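Local atomic coordinates of putative pyridoxal phosphate-dependent transferase (Clostridium difficile, PDB entry 4DQ6), a protein that carries pyridoxal-5'-phosphate and belongs to the class I and II aminotransferase family of PLP-dependent enzymes. Residues Leu143-Tyr155 / Val177-Leu189. Residues are numbered along the deposited sequence; the frame is centred on the assembly and turned at random.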
loop_
_atom_site.group_PDB
_atom_site.type_symbol
_atom_site.label_atom_id
_atom_site.label_comp_id
_atom_site.label_asym_id
_atom_site.label_seq_id
_atom_site.Cartn_x
_atom_site.Cartn_y
_atom_site.Cartn_z
ATOM N N LEU A 143 14.019 24.941 14.533
ATOM C CA LEU A 143 15.400 24.722 14.994
ATOM C C LEU A 143 16.123 26.069 15.100
ATOM O O LEU A 143 15.800 27.029 14.406
ATOM C CB LEU A 143 16.153 23.776 14.069
ATOM C CG LEU A 143 15.575 22.380 13.908
ATOM C CD1 LEU A 143 16.430 21.650 12.879
ATOM C CD2 LEU A 143 15.541 21.592 15.182
ATOM N N GLN A 144 17.092 26.152 16.011
ATOM C CA GLN A 144 17.938 27.352 16.155
ATOM C C GLN A 144 19.174 27.125 15.274
ATOM O O GLN A 144 19.910 26.135 15.476
ATOM C CB GLN A 144 18.331 27.598 17.630
ATOM C CG GLN A 144 19.305 28.749 17.893
ATOM C CD GLN A 144 19.525 28.983 19.416
ATOM O OE1 GLN A 144 19.148 28.162 20.256
ATOM N NE2 GLN A 144 20.115 30.133 19.762
ATOM N N LYS A 145 19.408 28.024 14.328
ATOM C CA LYS A 145 20.664 28.074 13.605
ATOM C C LYS A 145 21.622 28.931 14.408
ATOM O O LYS A 145 21.358 30.129 14.607
ATOM C CB LYS A 145 20.540 28.618 12.200
ATOM C CG LYS A 145 21.838 28.406 11.434
ATOM C CD LYS A 145 21.696 28.938 10.026
ATOM C CE LYS A 145 22.943 28.701 9.230
ATOM N NZ LYS A 145 22.761 29.355 7.900
ATOM N N LEU A 146 22.683 28.341 14.921
ATOM C CA LEU A 146 23.654 29.034 15.752
ATOM C C LEU A 146 24.554 29.901 14.880
ATOM O O LEU A 146 24.608 29.735 13.685
ATOM C CB LEU A 146 24.502 28.008 16.523
ATOM C CG LEU A 146 23.795 27.124 17.514
ATOM C CD1 LEU A 146 24.755 26.053 18.032
ATOM C CD2 LEU A 146 23.135 27.980 18.603
ATOM N N GLU A 147 25.183 30.876 15.509
ATOM C CA GLU A 147 26.097 31.741 14.794
ATOM C C GLU A 147 27.299 30.991 14.256
ATOM O O GLU A 147 28.024 31.526 13.416
ATOM C CB GLU A 147 26.604 32.868 15.667
ATOM C CG GLU A 147 25.577 33.831 16.276
ATOM C CD GLU A 147 24.520 34.296 15.329
ATOM O OE1 GLU A 147 24.849 34.572 14.127
ATOM O OE2 GLU A 147 23.345 34.395 15.815
ATOM N N ASN A 148 27.543 29.769 14.724
ATOM C CA ASN A 148 28.554 28.925 14.088
ATOM C C ASN A 148 28.088 28.153 12.865
ATOM O O ASN A 148 28.883 27.430 12.284
ATOM C CB ASN A 148 29.197 28.049 15.168
ATOM C CG ASN A 148 28.278 26.934 15.655
ATOM O OD1 ASN A 148 27.255 26.660 15.025
ATOM N ND2 ASN A 148 28.652 26.279 16.738
ATOM N N GLY A 149 26.820 28.299 12.450
ATOM C CA GLY A 149 26.270 27.656 11.285
ATOM C C GLY A 149 25.588 26.315 11.506
ATOM O O GLY A 149 24.904 25.801 10.604
ATOM N N ASN A 150 25.644 25.830 12.739
ATOM C CA ASN A 150 25.081 24.502 13.084
ATOM C C ASN A 150 23.673 24.633 13.576
ATOM O O ASN A 150 23.327 25.721 14.061
ATOM C CB ASN A 150 25.922 23.831 14.147
ATOM C CG ASN A 150 27.356 23.583 13.674
ATOM O OD1 ASN A 150 27.628 23.748 12.476
ATOM N ND2 ASN A 150 28.299 23.368 14.614
ATOM N N TYR A 151 22.871 23.572 13.464
ATOM C CA TYR A 151 21.524 23.589 14.001
ATOM C C TYR A 151 21.427 22.835 15.322
ATOM O O TYR A 151 21.984 21.768 15.511
ATOM C CB TYR A 151 20.511 22.963 13.043
ATOM C CG TYR A 151 20.266 23.752 11.787
ATOM C CD1 TYR A 151 21.115 23.624 10.691
ATOM C CD2 TYR A 151 19.264 24.753 11.734
ATOM C CE1 TYR A 151 20.898 24.345 9.534
ATOM C CE2 TYR A 151 19.021 25.488 10.579
ATOM C CZ TYR A 151 19.876 25.247 9.451
ATOM O OH TYR A 151 19.600 26.009 8.347
ATOM N N ILE A 152 20.628 23.376 16.237
ATOM C CA ILE A 152 20.222 22.694 17.460
ATOM C C ILE A 152 18.719 22.882 17.672
ATOM O O ILE A 152 18.086 23.722 17.043
ATOM C CB ILE A 152 21.048 23.160 18.714
ATOM C CG1 ILE A 152 20.776 24.617 19.095
ATOM C CG2 ILE A 152 22.530 22.718 18.457
ATOM C CD1 ILE A 152 21.329 25.006 20.477
ATOM N N MET A 153 18.181 22.043 18.517
ATOM C CA MET A 153 16.807 22.306 19.042
ATOM C C MET A 153 16.687 23.582 19.860
ATOM O O MET A 153 17.598 23.964 20.630
ATOM C CB MET A 153 16.348 21.104 19.824
ATOM C CG MET A 153 16.425 19.783 19.047
ATOM S SD MET A 153 15.543 18.489 19.947
ATOM C CE MET A 153 15.846 17.092 18.869
ATOM N N ASP A 154 15.552 24.281 19.693
ATOM C CA ASP A 154 15.301 25.465 20.485
ATOM C C ASP A 154 14.429 25.084 21.690
ATOM O O ASP A 154 13.213 25.173 21.644
ATOM C CB ASP A 154 14.675 26.565 19.652
ATOM C CG ASP A 154 14.621 27.896 20.375
ATOM O OD1 ASP A 154 14.696 27.905 21.633
ATOM O OD2 ASP A 154 14.517 28.957 19.694
ATOM N N TYR A 155 15.087 24.653 22.761
ATOM C CA TYR A 155 14.400 24.033 23.876
ATOM C C TYR A 155 13.513 25.034 24.590
ATOM O O TYR A 155 12.430 24.645 25.054
ATOM C CB TYR A 155 15.399 23.389 24.840
ATOM C CG TYR A 155 16.170 22.235 24.249
ATOM C CD1 TYR A 155 15.548 21.007 23.984
ATOM C CD2 TYR A 155 17.480 22.392 23.920
ATOM C CE1 TYR A 155 16.243 19.945 23.453
ATOM C CE2 TYR A 155 18.178 21.321 23.391
ATOM C CZ TYR A 155 17.541 20.137 23.134
ATOM O OH TYR A 155 18.252 19.081 22.634
ATOM N N VAL A 177 18.525 19.179 7.442
ATOM C CA VAL A 177 19.734 19.809 7.969
ATOM C C VAL A 177 20.885 18.839 8.279
ATOM O O VAL A 177 22.011 19.289 8.502
ATOM C CB VAL A 177 19.463 20.723 9.143
ATOM C CG1 VAL A 177 18.369 21.751 8.843
ATOM C CG2 VAL A 177 19.170 19.972 10.433
ATOM N N GLY A 178 20.566 17.571 8.358
ATOM C CA GLY A 178 21.588 16.488 8.491
ATOM C C GLY A 178 22.049 16.189 9.889
ATOM O O GLY A 178 23.052 15.570 10.090
ATOM N N ARG A 179 21.287 16.653 10.897
ATOM C CA ARG A 179 21.628 16.453 12.335
ATOM C C ARG A 179 21.349 15.002 12.784
ATOM O O ARG A 179 20.244 14.500 12.597
ATOM C CB ARG A 179 20.915 17.418 13.302
ATOM C CG ARG A 179 21.490 18.837 13.411
ATOM C CD ARG A 179 22.935 18.955 13.825
ATOM N NE ARG A 179 23.330 17.974 14.830
ATOM C CZ ARG A 179 23.176 18.056 16.137
ATOM N NH1 ARG A 179 23.517 17.064 16.906
ATOM N NH2 ARG A 179 22.623 19.146 16.661
ATOM N N VAL A 180 22.334 14.389 13.422
ATOM C CA VAL A 180 22.205 13.161 14.157
ATOM C C VAL A 180 22.176 13.596 15.642
ATOM O O VAL A 180 23.199 13.962 16.205
ATOM C CB VAL A 180 23.363 12.190 13.811
ATOM C CG1 VAL A 180 23.370 10.983 14.721
ATOM C CG2 VAL A 180 23.248 11.747 12.344
ATOM N N TRP A 181 21.002 13.654 16.248
ATOM C CA TRP A 181 20.909 14.179 17.601
ATOM C C TRP A 181 21.718 13.317 18.563
ATOM O O TRP A 181 21.696 12.071 18.481
ATOM C CB TRP A 181 19.463 14.212 18.025
ATOM C CG TRP A 181 18.558 15.016 17.079
ATOM C CD1 TRP A 181 17.536 14.517 16.285
ATOM C CD2 TRP A 181 18.627 16.425 16.759
ATOM N NE1 TRP A 181 16.954 15.495 15.575
ATOM C CE2 TRP A 181 17.596 16.667 15.752
ATOM C CE3 TRP A 181 19.457 17.435 17.114
ATOM C CZ2 TRP A 181 17.328 17.962 15.270
ATOM C CZ3 TRP A 181 19.186 18.738 16.629
ATOM C CH2 TRP A 181 18.198 18.958 15.667
ATOM N N THR A 182 22.394 13.967 19.527
ATOM C CA THR A 182 23.117 13.208 20.541
ATOM C C THR A 182 22.142 12.733 21.636
ATOM O O THR A 182 20.999 13.204 21.736
ATOM C CB THR A 182 24.211 14.050 21.205
ATOM O OG1 THR A 182 23.548 15.095 21.943
ATOM C CG2 THR A 182 25.157 14.688 20.157
ATOM N N LYS A 183 22.569 11.739 22.383
ATOM C CA LYS A 183 21.748 11.233 23.487
ATOM C C LYS A 183 21.353 12.352 24.385
ATOM O O LYS A 183 20.193 12.444 24.780
ATOM C CB LYS A 183 22.503 10.166 24.227
ATOM C CG LYS A 183 21.722 9.628 25.413
ATOM C CD LYS A 183 22.662 8.811 26.276
ATOM C CE LYS A 183 22.753 7.414 25.703
ATOM N NZ LYS A 183 21.461 6.680 25.884
ATOM N N ASP A 184 22.295 13.224 24.723
ATOM C CA ASP A 184 21.929 14.333 25.607
ATOM C C ASP A 184 20.928 15.320 25.000
ATOM O O ASP A 184 20.041 15.891 25.702
ATOM C CB ASP A 184 23.156 15.080 26.114
ATOM C CG ASP A 184 23.969 14.288 27.165
ATOM O OD1 ASP A 184 23.498 13.259 27.679
ATOM O OD2 ASP A 184 25.079 14.783 27.513
ATOM N N GLU A 185 20.999 15.524 23.686
ATOM C CA GLU A 185 20.000 16.365 23.041
ATOM C C GLU A 185 18.615 15.714 23.070
ATOM O O GLU A 185 17.594 16.366 23.267
ATOM C CB GLU A 185 20.376 16.709 21.600
ATOM C CG GLU A 185 21.482 17.717 21.470
ATOM C CD GLU A 185 21.961 17.887 20.039
ATOM O OE1 GLU A 185 22.337 16.874 19.466
ATOM O OE2 GLU A 185 21.951 19.040 19.537
ATOM N N LEU A 186 18.582 14.407 22.888
ATOM C CA LEU A 186 17.335 13.660 22.895
ATOM C C LEU A 186 16.769 13.534 24.297
ATOM O O LEU A 186 15.544 13.680 24.498
ATOM C CB LEU A 186 17.564 12.280 22.310
ATOM C CG LEU A 186 17.920 12.294 20.820
ATOM C CD1 LEU A 186 18.437 10.916 20.435
ATOM C CD2 LEU A 186 16.695 12.696 20.006
ATOM N N LYS A 187 17.645 13.392 25.284
ATOM C CA LYS A 187 17.173 13.394 26.692
ATOM C C LYS A 187 16.518 14.690 27.044
ATOM O O LYS A 187 15.479 14.697 27.685
ATOM C CB LYS A 187 18.346 13.203 27.631
ATOM C CG LYS A 187 18.838 11.781 27.664
ATOM C CD LYS A 187 20.157 11.697 28.447
ATOM C CE LYS A 187 20.320 10.319 29.057
ATOM N NZ LYS A 187 21.077 10.449 30.337
ATOM N N LYS A 188 17.123 15.799 26.633
ATOM C CA LYS A 188 16.511 17.096 26.996
ATOM C C LYS A 188 15.124 17.234 26.386
ATOM O O LYS A 188 14.178 17.655 27.043
ATOM C CB LYS A 188 17.440 18.232 26.612
ATOM C CG LYS A 188 17.065 19.546 27.291
ATOM C CD LYS A 188 18.219 20.524 27.156
ATOM C CE LYS A 188 17.783 21.936 27.427
ATOM N NZ LYS A 188 17.641 22.159 28.880
ATOM N N LEU A 189 14.949 16.829 25.135
ATOM C CA LEU A 189 13.640 16.871 24.476
ATOM C C LEU A 189 12.656 15.928 25.144
ATOM O O LEU A 189 11.497 16.265 25.360
ATOM C CB LEU A 189 13.766 16.495 22.982
ATOM C CG LEU A 189 12.487 16.325 22.154
ATOM C CD1 LEU A 189 11.708 17.671 22.170
ATOM C CD2 LEU A 189 12.922 15.720 20.768
HETATM O O HOH W 1 19.664 20.256 20.299
#
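Met153 and Trp181 form a Met-aromatic contact where the beta hairpin of strands 144-145 and 151-152, with the residues leading out of it, packs on the loop 177-182 and the first turns of helix 183-195. The methionine chain is extended beyond CG, which carries Met153 CE over one indole face, 3.6 Å from the centroid of the five-membered ring. Leu189 CD2 touches the same methyl, and Leu170 of the central-sheet strand 165-171 touches all three side chains. At the foot of the hairpin, Leu143 CD2 meets Trp181 CH2 at 3.8 Å, while Val177 CG1 sits over the centre of the Tyr151 ring. Trp181 NE1 hydrogen-bonds to Cys171 O, in the PLP pocket.

Arg179 CB lies on the opposite indole face, and Trp181 CE3 against one guanidinium face, both toward the rim. Bends at chi2 and chi3 bring Arg179 NH2 to Tyr151 O (2.9 Å, N-H...O 157°), and NH1 and NH2 grip Glu185 end-on, one nitrogen to each oxygen. In a capping box, Thr182 OG1 accepts from Glu185 N and Glu185 OE1 from Thr182 N (176°). Farther out, Lys188 CD lies over the Tyr155 ring, and Tyr155 OH donates to Glu185 O (2.9 Å). One water accepts from Met153 N and donates to Tyr155 OH and, at 2.7 Å, to Glu185 OE2.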